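PDB 4XED: peptidase M14, carboxypeptidase A from Thermoplasmatales archaeon SCGC AB-540-F20, which probably removes C-terminal residues from peptides as a zinc carboxypeptidase, and carries the calcium-binding PKD beta-sandwich domain described here. Local coordinates for residues F28-P33 with I38-E43; E51-Y56 with V62-T67; R77-D82 with S88-L93. All blocks are in the same frame, centred on the assembly; numbering follows the deposited sequence.

Contact 1: residues F28-P33 with I38-E43. With CA (calcium ion), chain B.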
loop_
_atom_site.group_PDB
_atom_site.type_symbol
_atom_site.label_atom_id
_atom_site.label_comp_id
_atom_site.label_asym_id
_atom_site.label_seq_id
_atom_site.Cartn_x
_atom_site.Cartn_y
_atom_site.Cartn_z
ATOM N N PHE A 28 1.331 -0.485 -5.927
ATOM C CA PHE A 28 1.859 -1.215 -4.774
ATOM C C PHE A 28 2.498 -2.491 -5.280
ATOM O O PHE A 28 1.893 -3.211 -6.104
ATOM C CB PHE A 28 0.742 -1.587 -3.792
ATOM C CG PHE A 28 0.026 -0.398 -3.199
ATOM C CD1 PHE A 28 -1.012 0.225 -3.872
ATOM C CD2 PHE A 28 0.363 0.101 -1.954
ATOM C CE1 PHE A 28 -1.670 1.322 -3.350
ATOM C CE2 PHE A 28 -0.292 1.204 -1.430
ATOM C CZ PHE A 28 -1.318 1.795 -2.143
ATOM N N VAL A 29 3.670 -2.824 -4.759
ATOM C CA VAL A 29 4.226 -4.138 -5.078
ATOM C C VAL A 29 5.263 -4.586 -4.073
ATOM O O VAL A 29 6.028 -3.780 -3.537
ATOM C CB VAL A 29 4.863 -4.168 -6.498
ATOM C CG1 VAL A 29 6.021 -3.194 -6.595
ATOM C CG2 VAL A 29 5.297 -5.588 -6.918
ATOM N N THR A 30 5.262 -5.884 -3.796
ATOM C CA THR A 30 6.356 -6.493 -3.097
ATOM C C THR A 30 6.540 -7.912 -3.615
ATOM O O THR A 30 5.754 -8.384 -4.439
ATOM C CB THR A 30 6.140 -6.465 -1.579
ATOM O OG1 THR A 30 7.409 -6.672 -0.963
ATOM C CG2 THR A 30 5.156 -7.534 -1.102
ATOM N N THR A 31 7.590 -8.558 -3.132
ATOM C CA THR A 31 7.818 -9.976 -3.360
ATOM C C THR A 31 7.951 -10.690 -2.023
ATOM O O THR A 31 8.322 -10.114 -1.010
ATOM C CB THR A 31 9.107 -10.228 -4.187
ATOM O OG1 THR A 31 10.255 -9.779 -3.473
ATOM C CG2 THR A 31 9.082 -9.492 -5.497
ATOM N N ASP A 32 7.626 -11.977 -2.043
ATOM C CA ASP A 32 7.917 -12.862 -0.935
ATOM C C ASP A 32 9.124 -13.718 -1.301
ATOM O O ASP A 32 9.153 -14.259 -2.398
ATOM C CB ASP A 32 6.677 -13.715 -0.638
ATOM C CG ASP A 32 6.884 -14.665 0.536
ATOM O OD1 ASP A 32 7.444 -15.774 0.317
ATOM O OD2 ASP A 32 6.539 -14.307 1.694
ATOM N N PRO A 33 10.090 -13.899 -0.377
ATOM C CA PRO A 33 11.318 -14.630 -0.711
ATOM C C PRO A 33 11.090 -16.075 -1.078
ATOM O O PRO A 33 11.956 -16.664 -1.726
ATOM C CB PRO A 33 12.139 -14.546 0.577
ATOM C CG PRO A 33 11.674 -13.331 1.265
ATOM C CD PRO A 33 10.203 -13.241 0.941
ATOM N N ILE A 38 0.616 -13.244 -1.469
ATOM C CA ILE A 38 0.507 -12.315 -0.336
ATOM C C ILE A 38 -0.753 -11.451 -0.391
ATOM O O ILE A 38 -1.345 -11.247 -1.456
ATOM C CB ILE A 38 1.764 -11.366 -0.155
ATOM C CG1 ILE A 38 1.821 -10.213 -1.183
ATOM C CG2 ILE A 38 3.053 -12.176 -0.160
ATOM C CD1 ILE A 38 2.150 -10.611 -2.587
ATOM N N THR A 39 -1.141 -10.929 0.770
ATOM C CA THR A 39 -2.203 -9.945 0.889
ATOM C C THR A 39 -1.575 -8.647 1.400
ATOM O O THR A 39 -0.534 -8.676 2.054
ATOM C CB THR A 39 -3.352 -10.379 1.823
ATOM O OG1 THR A 39 -2.836 -10.763 3.103
ATOM C CG2 THR A 39 -4.136 -11.532 1.197
ATOM N N TYR A 40 -2.200 -7.519 1.087
ATOM C CA TYR A 40 -1.715 -6.210 1.479
ATOM C C TYR A 40 -2.654 -5.536 2.477
ATOM O O TYR A 40 -3.868 -5.655 2.371
ATOM C CB TYR A 40 -1.589 -5.291 0.258
ATOM C CG TYR A 40 -0.545 -5.703 -0.754
ATOM C CD1 TYR A 40 0.781 -5.283 -0.633
ATOM C CD2 TYR A 40 -0.878 -6.509 -1.830
ATOM C CE1 TYR A 40 1.746 -5.648 -1.566
ATOM C CE2 TYR A 40 0.081 -6.895 -2.768
ATOM C CZ TYR A 40 1.392 -6.449 -2.632
ATOM O OH TYR A 40 2.404 -6.791 -3.504
ATOM N N TYR A 41 -2.061 -4.812 3.418
ATOM C CA TYR A 41 -2.790 -3.953 4.357
ATOM C C TYR A 41 -2.314 -2.546 4.040
ATOM O O TYR A 41 -1.133 -2.244 4.170
ATOM C CB TYR A 41 -2.523 -4.337 5.815
ATOM C CG TYR A 41 -3.382 -3.609 6.796
ATOM C CD1 TYR A 41 -3.179 -2.262 7.069
ATOM C CD2 TYR A 41 -4.399 -4.271 7.487
ATOM C CE1 TYR A 41 -3.945 -1.598 7.965
ATOM C CE2 TYR A 41 -5.194 -3.591 8.414
ATOM C CZ TYR A 41 -4.955 -2.242 8.638
ATOM O OH TYR A 41 -5.688 -1.515 9.555
ATOM N N ILE A 42 -3.227 -1.710 3.551
ATOM C CA ILE A 42 -2.932 -0.342 3.138
ATOM C C ILE A 42 -3.659 0.629 4.074
ATOM O O ILE A 42 -4.865 0.491 4.317
ATOM C CB ILE A 42 -3.382 -0.113 1.694
ATOM C CG1 ILE A 42 -2.626 -1.066 0.748
ATOM C CG2 ILE A 42 -3.250 1.355 1.285
ATOM C CD1 ILE A 42 -3.222 -1.125 -0.629
ATOM N N GLU A 43 -2.925 1.639 4.543
ATOM C CA GLU A 43 -3.474 2.812 5.231
ATOM C C GLU A 43 -3.375 3.994 4.284
ATOM O O GLU A 43 -2.301 4.275 3.752
ATOM C CB GLU A 43 -2.667 3.141 6.479
ATOM C CG GLU A 43 -2.722 2.113 7.556
ATOM C CD GLU A 43 -1.810 2.441 8.719
ATOM O OE1 GLU A 43 -0.926 3.326 8.590
ATOM O OE2 GLU A 43 -1.984 1.816 9.782
HETATM CA CA CA B . 7.005 -16.401 2.833
#
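Ile42 sets its CD1 methyl over the centre of the Phe28 ring, straight above one face, 3.8 Å from the centroid and only 9° off the ring normal. This CH-pi contact is the tight end of the meeting between 28-33 and 38-43. Phe28 reaches inward and offers the broad apolar surface that a branched isoleucine can fill, the CG1 and CG2 of Ile42 resting by CE2 of the same ring. Next along, Tyr40 stretches across the gap and its hydroxyl accepts a hydrogen bond from Thr30 N at 3.0 Å, bent to 139° at the hydrogen. A tyrosine suits this place because its ring belongs to the core while its oxygen satisfies a buried backbone N-H just where strand 24-29 gives way to loop. Thr30 CG2 comes to 3.7 Å from Tyr40 OH, and its own OG1 turns to the carbonyl oxygen of Asn8. The segments belong to the two facing sheets of the PKD beta-sandwich, so side chains bridge them instead of a ladder of backbone bonds. Toward the loop the fit slackens: Ile38 rests its CG2 4.0 Å from Asp32 CB, with a looser approach of its CG1 to Thr30 CG2, and the neighbouring Thr31 points outward on the exposed side. Asp32 itself, CG anti to the backbone N (chi1 -179°), carries its carboxylate beyond the isoleucine to grip calcium with both oxygens, OD1 at 2.6 Å and OD2 at 2.4 Å; Asn4, Asp5, Asn34, Asp36 and Asp82 complete the site.

Contact 2: residues E51-Y56 with V62-T67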
loop_
_atom_site.group_PDB
_atom_site.type_symbol
_atom_site.label_atom_id
_atom_site.label_comp_id
_atom_site.label_asym_id
_atom_site.label_seq_id
_atom_site.Cartn_x
_atom_site.Cartn_y
_atom_site.Cartn_z
ATOM N N GLU A 51 -7.920 -3.746 4.086
ATOM C CA GLU A 51 -7.474 -4.675 5.131
ATOM C C GLU A 51 -7.238 -6.073 4.594
ATOM O O GLU A 51 -8.139 -6.902 4.467
ATOM C CB GLU A 51 -8.427 -4.661 6.331
ATOM C CG GLU A 51 -8.490 -3.233 6.856
ATOM C CD GLU A 51 -9.086 -3.062 8.240
ATOM O OE1 GLU A 51 -9.550 -4.059 8.845
ATOM O OE2 GLU A 51 -9.087 -1.898 8.715
ATOM N N TRP A 52 -5.979 -6.338 4.282
ATOM C CA TRP A 52 -5.553 -7.645 3.801
ATOM C C TRP A 52 -6.271 -8.032 2.501
ATOM O O TRP A 52 -6.936 -9.067 2.384
ATOM C CB TRP A 52 -5.677 -8.704 4.885
ATOM C CG TRP A 52 -4.892 -8.366 6.120
ATOM C CD1 TRP A 52 -5.394 -8.213 7.378
ATOM C CD2 TRP A 52 -3.480 -8.097 6.218
ATOM N NE1 TRP A 52 -4.401 -7.895 8.244
ATOM C CE2 TRP A 52 -3.216 -7.805 7.568
ATOM C CE3 TRP A 52 -2.420 -8.097 5.305
ATOM C CZ2 TRP A 52 -1.934 -7.526 8.037
ATOM C CZ3 TRP A 52 -1.135 -7.784 5.784
ATOM C CH2 TRP A 52 -0.912 -7.515 7.138
ATOM N N ILE A 53 -6.145 -7.156 1.522
ATOM C CA ILE A 53 -6.711 -7.403 0.204
ATOM C C ILE A 53 -5.813 -8.357 -0.596
ATOM O O ILE A 53 -4.584 -8.362 -0.423
ATOM C CB ILE A 53 -6.945 -6.084 -0.553
ATOM C CG1 ILE A 53 -5.664 -5.234 -0.555
ATOM C CG2 ILE A 53 -8.141 -5.331 0.059
ATOM C CD1 ILE A 53 -5.712 -4.115 -1.481
ATOM N N GLY A 54 -6.441 -9.180 -1.439
ATOM C CA GLY A 54 -5.742 -10.250 -2.125
ATOM C C GLY A 54 -6.417 -11.582 -1.850
ATOM O O GLY A 54 -7.579 -11.619 -1.495
ATOM N N PRO A 55 -5.702 -12.691 -2.008
ATOM C CA PRO A 55 -4.261 -12.758 -2.319
ATOM C C PRO A 55 -3.914 -12.359 -3.742
ATOM O O PRO A 55 -4.739 -12.474 -4.664
ATOM C CB PRO A 55 -3.927 -14.239 -2.091
ATOM C CG PRO A 55 -5.221 -14.958 -2.303
ATOM C CD PRO A 55 -6.273 -14.024 -1.772
ATOM N N TYR A 56 -2.668 -11.916 -3.886
ATOM C CA TYR A 56 -2.030 -11.605 -5.153
ATOM C C TYR A 56 -0.752 -12.424 -5.284
ATOM O O TYR A 56 -0.188 -12.885 -4.278
ATOM C CB TYR A 56 -1.685 -10.132 -5.240
ATOM C CG TYR A 56 -2.894 -9.229 -5.204
ATOM C CD1 TYR A 56 -3.719 -9.077 -6.312
ATOM C CD2 TYR A 56 -3.219 -8.536 -4.045
ATOM C CE1 TYR A 56 -4.829 -8.225 -6.259
ATOM C CE2 TYR A 56 -4.325 -7.699 -3.986
ATOM C CZ TYR A 56 -5.120 -7.543 -5.085
ATOM O OH TYR A 56 -6.220 -6.712 -5.004
ATOM N N VAL A 62 -0.064 -4.018 -8.099
ATOM C CA VAL A 62 -1.490 -3.801 -7.929
ATOM C C VAL A 62 -1.705 -2.309 -7.762
ATOM O O VAL A 62 -0.996 -1.649 -6.993
ATOM C CB VAL A 62 -2.060 -4.644 -6.766
ATOM C CG1 VAL A 62 -1.897 -6.089 -7.049
ATOM C CG2 VAL A 62 -1.394 -4.365 -5.506
ATOM N N ILE A 63 -2.680 -1.765 -8.490
ATOM C CA ILE A 63 -2.912 -0.332 -8.543
ATOM C C ILE A 63 -4.258 -0.034 -7.927
ATOM O O ILE A 63 -5.275 -0.582 -8.369
ATOM C CB ILE A 63 -2.767 0.222 -9.995
ATOM C CG1 ILE A 63 -1.326 -0.112 -10.484
ATOM C CG2 ILE A 63 -3.107 1.680 -10.029
ATOM C CD1 ILE A 63 -0.933 0.096 -11.895
ATOM N N PHE A 64 -4.280 0.812 -6.901
ATOM C CA PHE A 64 -5.506 1.264 -6.253
ATOM C C PHE A 64 -5.561 2.766 -6.217
ATOM O O PHE A 64 -4.540 3.411 -5.999
ATOM C CB PHE A 64 -5.582 0.738 -4.834
ATOM C CG PHE A 64 -5.566 -0.743 -4.748
ATOM C CD1 PHE A 64 -6.557 -1.514 -5.346
ATOM C CD2 PHE A 64 -4.550 -1.365 -4.071
ATOM C CE1 PHE A 64 -6.519 -2.896 -5.261
ATOM C CE2 PHE A 64 -4.504 -2.724 -3.975
ATOM C CZ PHE A 64 -5.486 -3.502 -4.578
ATOM N N SER A 65 -6.756 3.313 -6.426
ATOM C CA SER A 65 -6.942 4.743 -6.403
ATOM C C SER A 65 -7.546 5.213 -5.081
ATOM O O SER A 65 -8.161 4.435 -4.357
ATOM C CB SER A 65 -7.803 5.183 -7.580
ATOM O OG SER A 65 -9.086 4.588 -7.563
ATOM N N HIS A 66 -7.361 6.484 -4.774
ATOM C CA HIS A 66 -7.910 7.074 -3.565
ATOM C C HIS A 66 -8.128 8.550 -3.832
ATOM O O HIS A 66 -7.478 9.135 -4.701
ATOM C CB HIS A 66 -6.998 6.840 -2.356
ATOM C CG HIS A 66 -7.655 7.135 -1.041
ATOM N ND1 HIS A 66 -8.681 6.360 -0.537
ATOM C CD2 HIS A 66 -7.441 8.116 -0.127
ATOM C CE1 HIS A 66 -9.074 6.860 0.626
ATOM N NE2 HIS A 66 -8.317 7.908 0.910
ATOM N N THR A 67 -9.057 9.112 -3.068
ATOM C CA THR A 67 -9.360 10.541 -3.089
ATOM C C THR A 67 -9.349 11.032 -1.641
ATOM O O THR A 67 -9.913 10.363 -0.766
ATOM C CB THR A 67 -10.767 10.803 -3.714
ATOM O OG1 THR A 67 -10.840 10.167 -4.991
ATOM C CG2 THR A 67 -11.014 12.242 -3.895
#
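Val62 lays its CG1 methyl over one face of the Tyr56 ring, 3.7 Å from the centroid and 15° off the normal, displaced toward the CD1 and CE1 rim. The valine's CG1 stands anti to its carbonyl carbon (chi1 -62°), which brings that branch over the ring, a CH-pi contact for which a small beta-branched residue is well shaped. Phe64 approaches Tyr56 from the opposite direction, and the phenol oxygen arrives at the edge of the phenylalanine ring in its plane, with Tyr56 OH 3.3 Å from Phe64 CZ. The tyrosine thus presents a face to one neighbour and its hydroxyl end to the other. Were Tyr56 an alanine, Val62 CG1 would probably lose the aromatic face it rests on, and a gap would open beside the Phe64 edge. Gly54 and the cis peptide before Pro55 lie between Ile53 and Tyr56; the positive phi suits glycine, since a CB would press on the preceding carbonyl oxygen and run into the tyrosine ring. Trp52 and Ile53 both face Tyr40 in a G1 beta bulge. Strand 53-56 and strand 62-66 run nearly antiparallel, 165° apart, yet their axes stay 10.7 Å from each other: each is an outermost strand of its own sheet, 49-56 bonded to 38-43 and 62-66 to 24-29, and their side chains meet across the sandwich beside Tyr40, Phe28 and Ile42.

Contact 3: residues R77-D82 with S88-L93. With CA (calcium ion), chain B; EDO (1,2-ethanediol), chain C.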
loop_
_atom_site.group_PDB
_atom_site.type_symbol
_atom_site.label_atom_id
_atom_site.label_comp_id
_atom_site.label_asym_id
_atom_site.label_seq_id
_atom_site.Cartn_x
_atom_site.Cartn_y
_atom_site.Cartn_z
ATOM N N ARG A 77 0.623 4.036 3.811
ATOM C CA ARG A 77 1.511 2.950 4.215
ATOM C C ARG A 77 0.956 1.634 3.714
ATOM O O ARG A 77 -0.270 1.445 3.618
ATOM C CB ARG A 77 1.681 2.895 5.741
ATOM C CG ARG A 77 2.126 4.207 6.352
ATOM C CD ARG A 77 2.763 3.958 7.711
ATOM N NE ARG A 77 1.849 3.332 8.650
ATOM C CZ ARG A 77 2.209 2.837 9.824
ATOM N NH1 ARG A 77 3.469 2.905 10.241
ATOM N NH2 ARG A 77 1.298 2.307 10.601
ATOM N N ALA A 78 1.866 0.708 3.404
ATOM C CA ALA A 78 1.467 -0.624 3.002
ATOM C C ALA A 78 2.395 -1.657 3.593
ATOM O O ALA A 78 3.606 -1.510 3.573
ATOM C CB ALA A 78 1.438 -0.750 1.494
ATOM N N LYS A 79 1.800 -2.725 4.118
ATOM C CA LYS A 79 2.537 -3.929 4.548
ATOM C C LYS A 79 1.900 -5.144 3.871
ATOM O O LYS A 79 0.804 -5.035 3.302
ATOM C CB LYS A 79 2.580 -4.062 6.069
ATOM C CG LYS A 79 1.233 -4.264 6.710
ATOM C CD LYS A 79 1.325 -4.447 8.229
ATOM C CE LYS A 79 -0.082 -4.370 8.865
ATOM N NZ LYS A 79 -0.036 -4.756 10.326
ATOM N N ALA A 80 2.601 -6.273 3.901
ATOM C CA ALA A 80 2.098 -7.456 3.232
ATOM C C ALA A 80 2.299 -8.646 4.172
ATOM O O ALA A 80 3.204 -8.672 5.017
ATOM C CB ALA A 80 2.842 -7.697 1.942
ATOM N N LYS A 81 1.484 -9.686 4.008
ATOM C CA LYS A 81 1.701 -10.923 4.736
ATOM C C LYS A 81 1.487 -12.073 3.786
ATOM O O LYS A 81 0.686 -12.016 2.860
ATOM C CB LYS A 81 0.797 -11.046 5.950
ATOM C CG LYS A 81 -0.635 -11.376 5.643
ATOM C CD LYS A 81 -1.472 -11.404 6.931
ATOM C CE LYS A 81 -2.917 -11.602 6.600
ATOM N NZ LYS A 81 -3.754 -11.713 7.827
ATOM N N ASP A 82 2.247 -13.125 3.991
ATOM C CA ASP A 82 2.079 -14.282 3.153
ATOM C C ASP A 82 0.946 -15.196 3.643
ATOM O O ASP A 82 0.226 -14.854 4.547
ATOM C CB ASP A 82 3.417 -15.021 3.005
ATOM C CG ASP A 82 3.990 -15.571 4.304
ATOM O OD1 ASP A 82 3.283 -15.702 5.316
ATOM O OD2 ASP A 82 5.188 -15.934 4.278
ATOM N N SER A 88 5.306 -8.396 6.848
ATOM C CA SER A 88 6.390 -7.457 6.567
ATOM C C SER A 88 6.292 -6.182 7.398
ATOM O O SER A 88 5.312 -5.919 8.060
ATOM C CB SER A 88 6.353 -7.068 5.092
ATOM O OG SER A 88 5.345 -6.103 4.828
ATOM N N SER A 89 7.343 -5.377 7.307
ATOM C CA SER A 89 7.323 -3.988 7.744
ATOM C C SER A 89 6.563 -3.107 6.735
ATOM O O SER A 89 6.136 -3.594 5.701
ATOM C CB SER A 89 8.746 -3.486 7.984
ATOM O OG SER A 89 9.220 -4.017 9.192
ATOM N N TRP A 90 6.430 -1.820 7.020
ATOM C CA TRP A 90 5.629 -0.959 6.188
ATOM C C TRP A 90 6.475 -0.173 5.198
ATOM O O TRP A 90 7.526 0.390 5.567
ATOM C CB TRP A 90 4.975 0.097 7.050
ATOM C CG TRP A 90 4.036 -0.303 8.127
ATOM C CD1 TRP A 90 4.316 -0.480 9.445
ATOM C CD2 TRP A 90 2.623 -0.458 7.983
ATOM N NE1 TRP A 90 3.162 -0.751 10.128
ATOM C CE2 TRP A 90 2.103 -0.738 9.260
ATOM C CE3 TRP A 90 1.745 -0.388 6.906
ATOM C CZ2 TRP A 90 0.751 -0.937 9.491
ATOM C CZ3 TRP A 90 0.376 -0.564 7.149
ATOM C CH2 TRP A 90 -0.090 -0.838 8.435
ATOM N N GLY A 91 5.997 -0.066 3.966
ATOM C CA GLY A 91 6.495 0.919 3.022
ATOM C C GLY A 91 5.614 2.145 3.146
ATOM O O GLY A 91 4.439 2.022 3.523
ATOM N N THR A 92 6.158 3.331 2.895
ATOM C CA THR A 92 5.414 4.571 3.104
ATOM C C THR A 92 5.670 5.606 2.015
ATOM O O THR A 92 6.779 5.681 1.441
ATOM C CB THR A 92 5.717 5.217 4.491
ATOM O OG1 THR A 92 6.949 5.939 4.465
ATOM C CG2 THR A 92 5.764 4.188 5.621
ATOM N N LEU A 93 4.632 6.398 1.742
ATOM C CA LEU A 93 4.696 7.529 0.818
ATOM C C LEU A 93 3.852 8.646 1.381
ATOM O O LEU A 93 2.673 8.455 1.673
ATOM C CB LEU A 93 4.128 7.118 -0.536
ATOM C CG LEU A 93 4.253 8.134 -1.666
ATOM C CD1 LEU A 93 5.704 8.390 -2.082
ATOM C CD2 LEU A 93 3.430 7.717 -2.878
HETATM CA CA CA B . 7.005 -16.401 2.833
HETATM C C1 EDO C . -3.278 -3.657 11.595
HETATM O O1 EDO C . -2.684 -4.874 11.172
HETATM C C2 EDO C . -2.282 -2.538 11.345
HETATM O O2 EDO C . -2.575 -1.441 12.223
#
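Trp90 is held between two basic side chains of the opposing strand. On one face the guanidinium of Arg77 lies nearly flat, planes 16° apart, with Arg77 CZ 3.6 Å from the centroid of the five-membered ring in a cation-pi stack. On the other face Lys79 runs its methylenes beneath the six-membered ring, a CH-pi contact with CD 3.8 Å from that centroid. Long, flexible chains suit the job: the arginine folds back at chi3 (-60°) to turn its flat end over the ring, whereas the lysine stays extended beyond CG. Their charged ends have acidic mates as well, Glu43 for Arg77 NE and Glu87 for Lys79 NZ. An ethanediol, probably from the crystallisation liquor, accepts a bond from Lys79 NZ through its O1 and sits at the edge of the indole.

Behind this layer the backbones fix the register. Ala78 and Gly91 form an antiparallel hydrogen-bonded pair, Ala78 N to Gly91 O at 2.9 Å and Gly91 N to Ala78 O at 2.8 Å. Farther along, Ser88 replaces a carbonyl with its hydroxyl: OG accepts from Ala80 N at 2.9 Å and donates to Ser89 O, while Ser88 N bonds to Ala80 O at 2.8 Å. Ala78 and Ala80, small enough to pack in the core, lie against Phe28 and Thr30. Past them Asp82 OD2 binds the calcium. Residues 77-82 belong to strand 72-82, an inner strand of the sheet, flanked by 38-43 on one side and by the outermost strand 91-97, its hairpin partner, on the other.

In the fold
The three contacts follow one another in series along the chain, all within the PKD domain, and together span both sheets of the sandwich. Contacts 1 and 2 each join one sheet to the other, with centres about 9 Å apart, and backbone hydrogen bonds run between them within each sheet. Contact 3 lies within the four-stranded sheet, its centre about 6 Å from that of contact 1 and 12 Å from that of contact 2. Strands 38-43 and 72-82 are neighbours, so contacts 1 and 3 adjoin within the four-stranded sheet and both supply calcium ligands, which ties the end of the sandwich to the N-terminal residues at the metal.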